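Local coordinates for protein glyceraldehyde-3-phosphate dehydrogenase (Sulfolobus solfataricus, PDB 1B7G) that oxidises and phosphorylates D-glyceraldehyde 3-phosphate in glycolysis, using NADP in preference to NAD, at residues 12-26 with 300-313. The protein carries 1 engineered substitution. Residues are numbered along the deposited sequence; the frame is centred on the assembly and turned at random.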
loop_
_atom_site.group_PDB
_atom_site.type_symbol
_atom_site.label_atom_id
_atom_site.label_comp_id
_atom_site.label_asym_id
_atom_site.label_seq_id
_atom_site.Cartn_x
_atom_site.Cartn_y
_atom_site.Cartn_z
ATOM N N ILE A 12 -3.821 0.953 -14.455
ATOM C CA ILE A 12 -5.273 1.075 -14.629
ATOM C C ILE A 12 -5.912 -0.271 -15.053
ATOM O O ILE A 12 -6.920 -0.663 -14.502
ATOM C CB ILE A 12 -5.626 2.133 -15.667
ATOM C CG1 ILE A 12 -4.911 3.476 -15.440
ATOM C CG2 ILE A 12 -7.143 2.354 -15.760
ATOM C CD1 ILE A 12 -5.014 4.009 -14.028
ATOM N N GLY A 13 -5.344 -0.911 -16.081
ATOM C CA GLY A 13 -5.878 -2.161 -16.601
ATOM C C GLY A 13 -6.032 -3.245 -15.547
ATOM O O GLY A 13 -7.080 -3.848 -15.417
ATOM N N LYS A 14 -4.989 -3.507 -14.732
ATOM C CA LYS A 14 -5.139 -4.519 -13.677
ATOM C C LYS A 14 -6.338 -4.186 -12.803
ATOM O O LYS A 14 -7.073 -5.084 -12.353
ATOM C CB LYS A 14 -3.846 -4.727 -12.918
ATOM C CG LYS A 14 -3.451 -3.695 -11.854
ATOM C CD LYS A 14 -2.004 -4.000 -11.423
ATOM C CE LYS A 14 -1.358 -2.843 -10.698
ATOM N NZ LYS A 14 -0.030 -3.233 -10.131
ATOM N N ARG A 15 -6.571 -2.920 -12.456
ATOM C CA ARG A 15 -7.699 -2.546 -11.626
ATOM C C ARG A 15 -9.004 -2.545 -12.449
ATOM O O ARG A 15 -10.048 -2.873 -11.865
ATOM C CB ARG A 15 -7.503 -1.168 -10.986
ATOM C CG ARG A 15 -6.243 -1.071 -10.142
ATOM C CD ARG A 15 -5.836 0.422 -9.991
ATOM N NE ARG A 15 -5.152 0.488 -8.650
ATOM C CZ ARG A 15 -3.839 0.313 -8.538
ATOM N NH1 ARG A 15 -3.112 0.079 -9.629
ATOM N NH2 ARG A 15 -3.240 0.415 -7.366
ATOM N N VAL A 16 -8.965 -2.258 -13.727
ATOM C CA VAL A 16 -10.264 -2.337 -14.472
ATOM C C VAL A 16 -10.645 -3.811 -14.629
ATOM O O VAL A 16 -11.828 -4.163 -14.509
ATOM C CB VAL A 16 -10.273 -1.552 -15.757
ATOM C CG1 VAL A 16 -11.552 -1.878 -16.538
ATOM C CG2 VAL A 16 -10.287 -0.003 -15.441
ATOM N N ALA A 17 -9.635 -4.677 -14.767
ATOM C CA ALA A 17 -9.925 -6.126 -14.841
ATOM C C ALA A 17 -10.545 -6.625 -13.558
ATOM O O ALA A 17 -11.624 -7.258 -13.620
ATOM C CB ALA A 17 -8.707 -6.905 -15.270
ATOM N N ASP A 18 -10.002 -6.260 -12.392
ATOM C CA ASP A 18 -10.578 -6.635 -11.130
ATOM C C ASP A 18 -11.987 -6.076 -10.907
ATOM O O ASP A 18 -12.843 -6.805 -10.373
ATOM C CB ASP A 18 -9.690 -6.283 -9.949
ATOM C CG ASP A 18 -8.510 -7.205 -9.758
ATOM O OD1 ASP A 18 -8.355 -8.209 -10.488
ATOM O OD2 ASP A 18 -7.709 -6.920 -8.847
ATOM N N ALA A 19 -12.256 -4.838 -11.334
ATOM C CA ALA A 19 -13.614 -4.296 -11.183
ATOM C C ALA A 19 -14.629 -5.013 -12.075
ATOM O O ALA A 19 -15.794 -5.164 -11.672
ATOM C CB ALA A 19 -13.677 -2.789 -11.468
ATOM N N ILE A 20 -14.209 -5.429 -13.247
ATOM C CA ILE A 20 -15.043 -6.158 -14.195
ATOM C C ILE A 20 -15.464 -7.507 -13.582
ATOM O O ILE A 20 -16.646 -7.851 -13.570
ATOM C CB ILE A 20 -14.280 -6.413 -15.484
ATOM C CG1 ILE A 20 -14.158 -5.089 -16.271
ATOM C CG2 ILE A 20 -14.943 -7.491 -16.368
ATOM C CD1 ILE A 20 -13.134 -5.196 -17.365
ATOM N N ILE A 21 -14.502 -8.131 -12.903
ATOM C CA ILE A 21 -14.738 -9.353 -12.169
ATOM C C ILE A 21 -15.781 -9.140 -11.093
ATOM O O ILE A 21 -16.670 -9.999 -10.931
ATOM C CB ILE A 21 -13.453 -9.951 -11.554
ATOM C CG1 ILE A 21 -12.491 -10.302 -12.671
ATOM C CG2 ILE A 21 -13.805 -11.193 -10.730
ATOM C CD1 ILE A 21 -11.127 -10.829 -12.283
ATOM N N LYS A 22 -15.802 -7.993 -10.434
ATOM C CA LYS A 22 -16.784 -7.741 -9.398
ATOM C C LYS A 22 -18.152 -7.333 -9.915
ATOM O O LYS A 22 -19.069 -7.215 -9.089
ATOM C CB LYS A 22 -16.266 -6.683 -8.409
ATOM C CG LYS A 22 -14.987 -7.144 -7.715
ATOM C CD LYS A 22 -14.569 -6.079 -6.696
ATOM C CE LYS A 22 -13.409 -6.582 -5.842
ATOM N NZ LYS A 22 -13.106 -5.592 -4.778
ATOM N N GLN A 23 -18.352 -7.095 -11.196
ATOM C CA GLN A 23 -19.678 -6.650 -11.653
ATOM C C GLN A 23 -20.587 -7.880 -11.840
ATOM O O GLN A 23 -20.111 -8.884 -12.373
ATOM C CB GLN A 23 -19.540 -5.910 -12.969
ATOM C CG GLN A 23 -18.820 -4.558 -12.900
ATOM C CD GLN A 23 -19.147 -3.730 -11.698
ATOM O OE1 GLN A 23 -20.243 -3.177 -11.548
ATOM N NE2 GLN A 23 -18.197 -3.659 -10.741
ATOM N N PRO A 24 -21.847 -7.778 -11.481
ATOM C CA PRO A 24 -22.796 -8.882 -11.665
ATOM C C PRO A 24 -23.166 -9.118 -13.113
ATOM O O PRO A 24 -23.600 -10.234 -13.470
ATOM C CB PRO A 24 -24.024 -8.448 -10.876
ATOM C CG PRO A 24 -23.947 -6.958 -10.879
ATOM C CD PRO A 24 -22.470 -6.628 -10.811
ATOM N N ASP A 25 -23.050 -8.113 -13.974
ATOM C CA ASP A 25 -23.497 -8.224 -15.360
ATOM C C ASP A 25 -22.398 -8.243 -16.363
ATOM O O ASP A 25 -22.577 -8.029 -17.583
ATOM C CB ASP A 25 -24.476 -7.057 -15.679
ATOM C CG ASP A 25 -23.813 -5.690 -15.453
ATOM O OD1 ASP A 25 -22.852 -5.582 -14.670
ATOM O OD2 ASP A 25 -24.281 -4.710 -16.046
ATOM N N MET A 26 -21.155 -8.444 -15.894
ATOM C CA MET A 26 -20.044 -8.500 -16.818
ATOM C C MET A 26 -19.177 -9.727 -16.546
ATOM O O MET A 26 -19.073 -10.156 -15.400
ATOM C CB MET A 26 -19.163 -7.233 -16.595
ATOM C CG MET A 26 -19.897 -5.935 -16.825
ATOM S SD MET A 26 -18.757 -4.493 -16.834
ATOM C CE MET A 26 -19.934 -3.173 -16.871
ATOM N N GLN A 300 -4.458 8.860 -8.303
ATOM C CA GLN A 300 -4.425 8.663 -9.737
ATOM C C GLN A 300 -4.446 7.196 -10.147
ATOM O O GLN A 300 -4.820 6.924 -11.285
ATOM C CB GLN A 300 -3.256 9.319 -10.478
ATOM C CG GLN A 300 -1.889 8.731 -10.131
ATOM C CD GLN A 300 -1.487 8.943 -8.705
ATOM O OE1 GLN A 300 -1.906 9.885 -7.996
ATOM N NE2 GLN A 300 -0.643 8.056 -8.170
ATOM N N GLU A 301 -4.020 6.299 -9.260
ATOM C CA GLU A 301 -4.055 4.893 -9.714
ATOM C C GLU A 301 -5.482 4.347 -9.854
ATOM O O GLU A 301 -5.665 3.366 -10.583
ATOM C CB GLU A 301 -3.274 4.040 -8.715
ATOM C CG GLU A 301 -1.761 4.412 -8.704
ATOM C CD GLU A 301 -1.099 3.571 -7.581
ATOM O OE1 GLU A 301 -1.422 3.803 -6.401
ATOM O OE2 GLU A 301 -0.325 2.676 -7.913
ATOM N N SER A 302 -6.427 4.921 -9.152
ATOM C CA SER A 302 -7.776 4.360 -9.125
ATOM C C SER A 302 -8.951 5.242 -9.468
ATOM O O SER A 302 -10.055 4.662 -9.613
ATOM C CB SER A 302 -7.992 3.821 -7.702
ATOM O OG SER A 302 -8.088 4.809 -6.725
ATOM N N ILE A 303 -8.865 6.557 -9.475
ATOM C CA ILE A 303 -10.033 7.387 -9.706
ATOM C C ILE A 303 -10.834 7.040 -10.947
ATOM O O ILE A 303 -12.076 7.012 -10.841
ATOM C CB ILE A 303 -9.697 8.902 -9.688
ATOM C CG1 ILE A 303 -11.001 9.686 -9.930
ATOM C CG2 ILE A 303 -8.598 9.201 -10.724
ATOM C CD1 ILE A 303 -10.891 11.177 -9.539
ATOM N N VAL A 304 -10.214 6.614 -12.043
ATOM C CA VAL A 304 -10.980 6.331 -13.248
ATOM C C VAL A 304 -11.552 4.915 -13.309
ATOM O O VAL A 304 -12.287 4.621 -14.272
ATOM C CB VAL A 304 -10.277 6.658 -14.563
ATOM C CG1 VAL A 304 -9.945 8.149 -14.650
ATOM C CG2 VAL A 304 -9.039 5.830 -14.852
ATOM N N VAL A 305 -11.226 4.048 -12.388
ATOM C CA VAL A 305 -11.763 2.677 -12.411
ATOM C C VAL A 305 -13.266 2.609 -12.446
ATOM O O VAL A 305 -13.784 2.067 -13.444
ATOM C CB VAL A 305 -11.115 1.865 -11.269
ATOM C CG1 VAL A 305 -11.682 0.455 -11.141
ATOM C CG2 VAL A 305 -9.611 1.791 -11.605
ATOM N N PRO A 306 -14.033 3.173 -11.523
ATOM C CA PRO A 306 -15.473 3.175 -11.564
ATOM C C PRO A 306 -16.018 3.853 -12.806
ATOM O O PRO A 306 -16.999 3.352 -13.413
ATOM C CB PRO A 306 -15.937 3.787 -10.262
ATOM C CG PRO A 306 -14.761 4.619 -9.822
ATOM C CD PRO A 306 -13.525 3.942 -10.350
ATOM N N GLU A 307 -15.372 4.898 -13.327
ATOM C CA GLU A 307 -15.747 5.571 -14.537
ATOM C C GLU A 307 -15.709 4.643 -15.750
ATOM O O GLU A 307 -16.609 4.667 -16.593
ATOM C CB GLU A 307 -14.824 6.801 -14.834
ATOM C CG GLU A 307 -14.772 7.789 -13.673
ATOM C CD GLU A 307 -16.118 8.349 -13.275
ATOM O OE1 GLU A 307 -16.974 8.439 -14.177
ATOM O OE2 GLU A 307 -16.389 8.624 -12.077
ATOM N N ASN A 308 -14.704 3.772 -15.824
ATOM C CA ASN A 308 -14.613 2.840 -16.947
ATOM C C ASN A 308 -15.758 1.806 -16.875
ATOM O O ASN A 308 -16.297 1.412 -17.927
ATOM C CB ASN A 308 -13.255 2.147 -16.979
ATOM C CG ASN A 308 -12.176 2.883 -17.733
ATOM O OD1 ASN A 308 -12.035 2.734 -18.947
ATOM N ND2 ASN A 308 -11.401 3.696 -17.026
ATOM N N ILE A 309 -16.139 1.415 -15.655
ATOM C CA ILE A 309 -17.265 0.479 -15.524
ATOM C C ILE A 309 -18.563 1.106 -16.013
ATOM O O ILE A 309 -19.307 0.532 -16.847
ATOM C CB ILE A 309 -17.395 -0.052 -14.095
ATOM C CG1 ILE A 309 -16.148 -0.792 -13.634
ATOM C CG2 ILE A 309 -18.624 -0.999 -14.024
ATOM C CD1 ILE A 309 -15.632 -1.861 -14.589
ATOM N N ASP A 310 -18.854 2.352 -15.628
ATOM C CA ASP A 310 -20.061 3.024 -16.127
ATOM C C ASP A 310 -20.033 3.253 -17.612
ATOM O O ASP A 310 -21.083 3.168 -18.299
ATOM C CB ASP A 310 -20.277 4.336 -15.371
ATOM C CG ASP A 310 -20.569 4.114 -13.911
ATOM O OD1 ASP A 310 -21.286 3.123 -13.612
ATOM O OD2 ASP A 310 -20.114 4.905 -13.052
ATOM N N ALA A 311 -18.854 3.570 -18.166
ATOM C CA ALA A 311 -18.700 3.817 -19.567
ATOM C C ALA A 311 -19.116 2.550 -20.351
ATOM O O ALA A 311 -19.677 2.686 -21.442
ATOM C CB ALA A 311 -17.309 4.263 -19.983
ATOM N N ILE A 312 -18.736 1.383 -19.849
ATOM C CA ILE A 312 -19.152 0.136 -20.509
ATOM C C ILE A 312 -20.678 0.112 -20.574
ATOM O O ILE A 312 -21.266 -0.085 -21.620
ATOM C CB ILE A 312 -18.646 -1.102 -19.752
ATOM C CG1 ILE A 312 -17.135 -1.270 -19.972
ATOM C CG2 ILE A 312 -19.388 -2.351 -20.206
ATOM C CD1 ILE A 312 -16.412 -2.105 -18.927
ATOM N N ARG A 313 -21.331 0.403 -19.464
ATOM C CA ARG A 313 -22.787 0.386 -19.423
ATOM C C ARG A 313 -23.408 1.410 -20.339
ATOM O O ARG A 313 -24.386 1.068 -21.032
ATOM C CB ARG A 313 -23.285 0.510 -17.977
ATOM C CG ARG A 313 -22.811 -0.649 -17.128
ATOM C CD ARG A 313 -23.890 -1.142 -16.161
ATOM N NE ARG A 313 -23.355 -2.223 -15.322
ATOM C CZ ARG A 313 -22.635 -2.041 -14.220
ATOM N NH1 ARG A 313 -22.339 -0.809 -13.759
ATOM N NH2 ARG A 313 -22.219 -3.136 -13.592
HETATM O O HOH W 1 -0.327 0.422 -9.563
#
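Bent at chi2 (-140°), the side chain of Arg313 turns its guanidinium toward Asp25, whose carboxylate swings in from the opposite direction with CG between its own backbone N and carbonyl carbon (chi1 58°). The two flat groups meet side-on and nearly coplanar: Arg313 NE donates to Asp25 OD2 at 2.8 Å, and Arg313 NH2 reaches Asp25 OD1 at 2.7 Å on a nearly straight bond. The same NH2 of Arg313 also gives a hydrogen to a lone pair of Gln23 OE1, at 2.8 Å. The Gln23 amide is fixed in turn by its NE2, which bonds to Ala19 O and to Ser331 OG. The Met26 methyl, CE, lies over one guanidinium face toward the rim and packs tightly on Ile312 CG2 at 3.5 Å.

Further along, helices 12-21 and 304-313 cross at -54°, their axes 9.4 Å apart at closest approach, with Ala19 CB resting on Val305 CG1 and Ile309 CD1. At the far end Glu301 CB sits over the centre of the Arg15 guanidinium; the direct salt bridge, Arg15 NH2 to Glu301 OE2, is long (3.7 Å) and of charges only, and a water links Arg15 NH1 to that oxygen. Asp274 takes Arg15 NE, while Glu301 bonds to His299 through OE1 and pairs with Arg266 of the second subunit through OE2.

A leucine in place of Arg313 would probably leave the Asp25 carboxylate without its charge partner and Gln23 OE1 without its donor. The contact includes Ile12 and Gln300, probably part of the NAD(+) site, and Gly13, apparently the last glycine of a Rossmann-type GxGxxG motif. Its chemistry is uneven: an apolar middle between a directly bonded ion pair and a looser, water-bridged one.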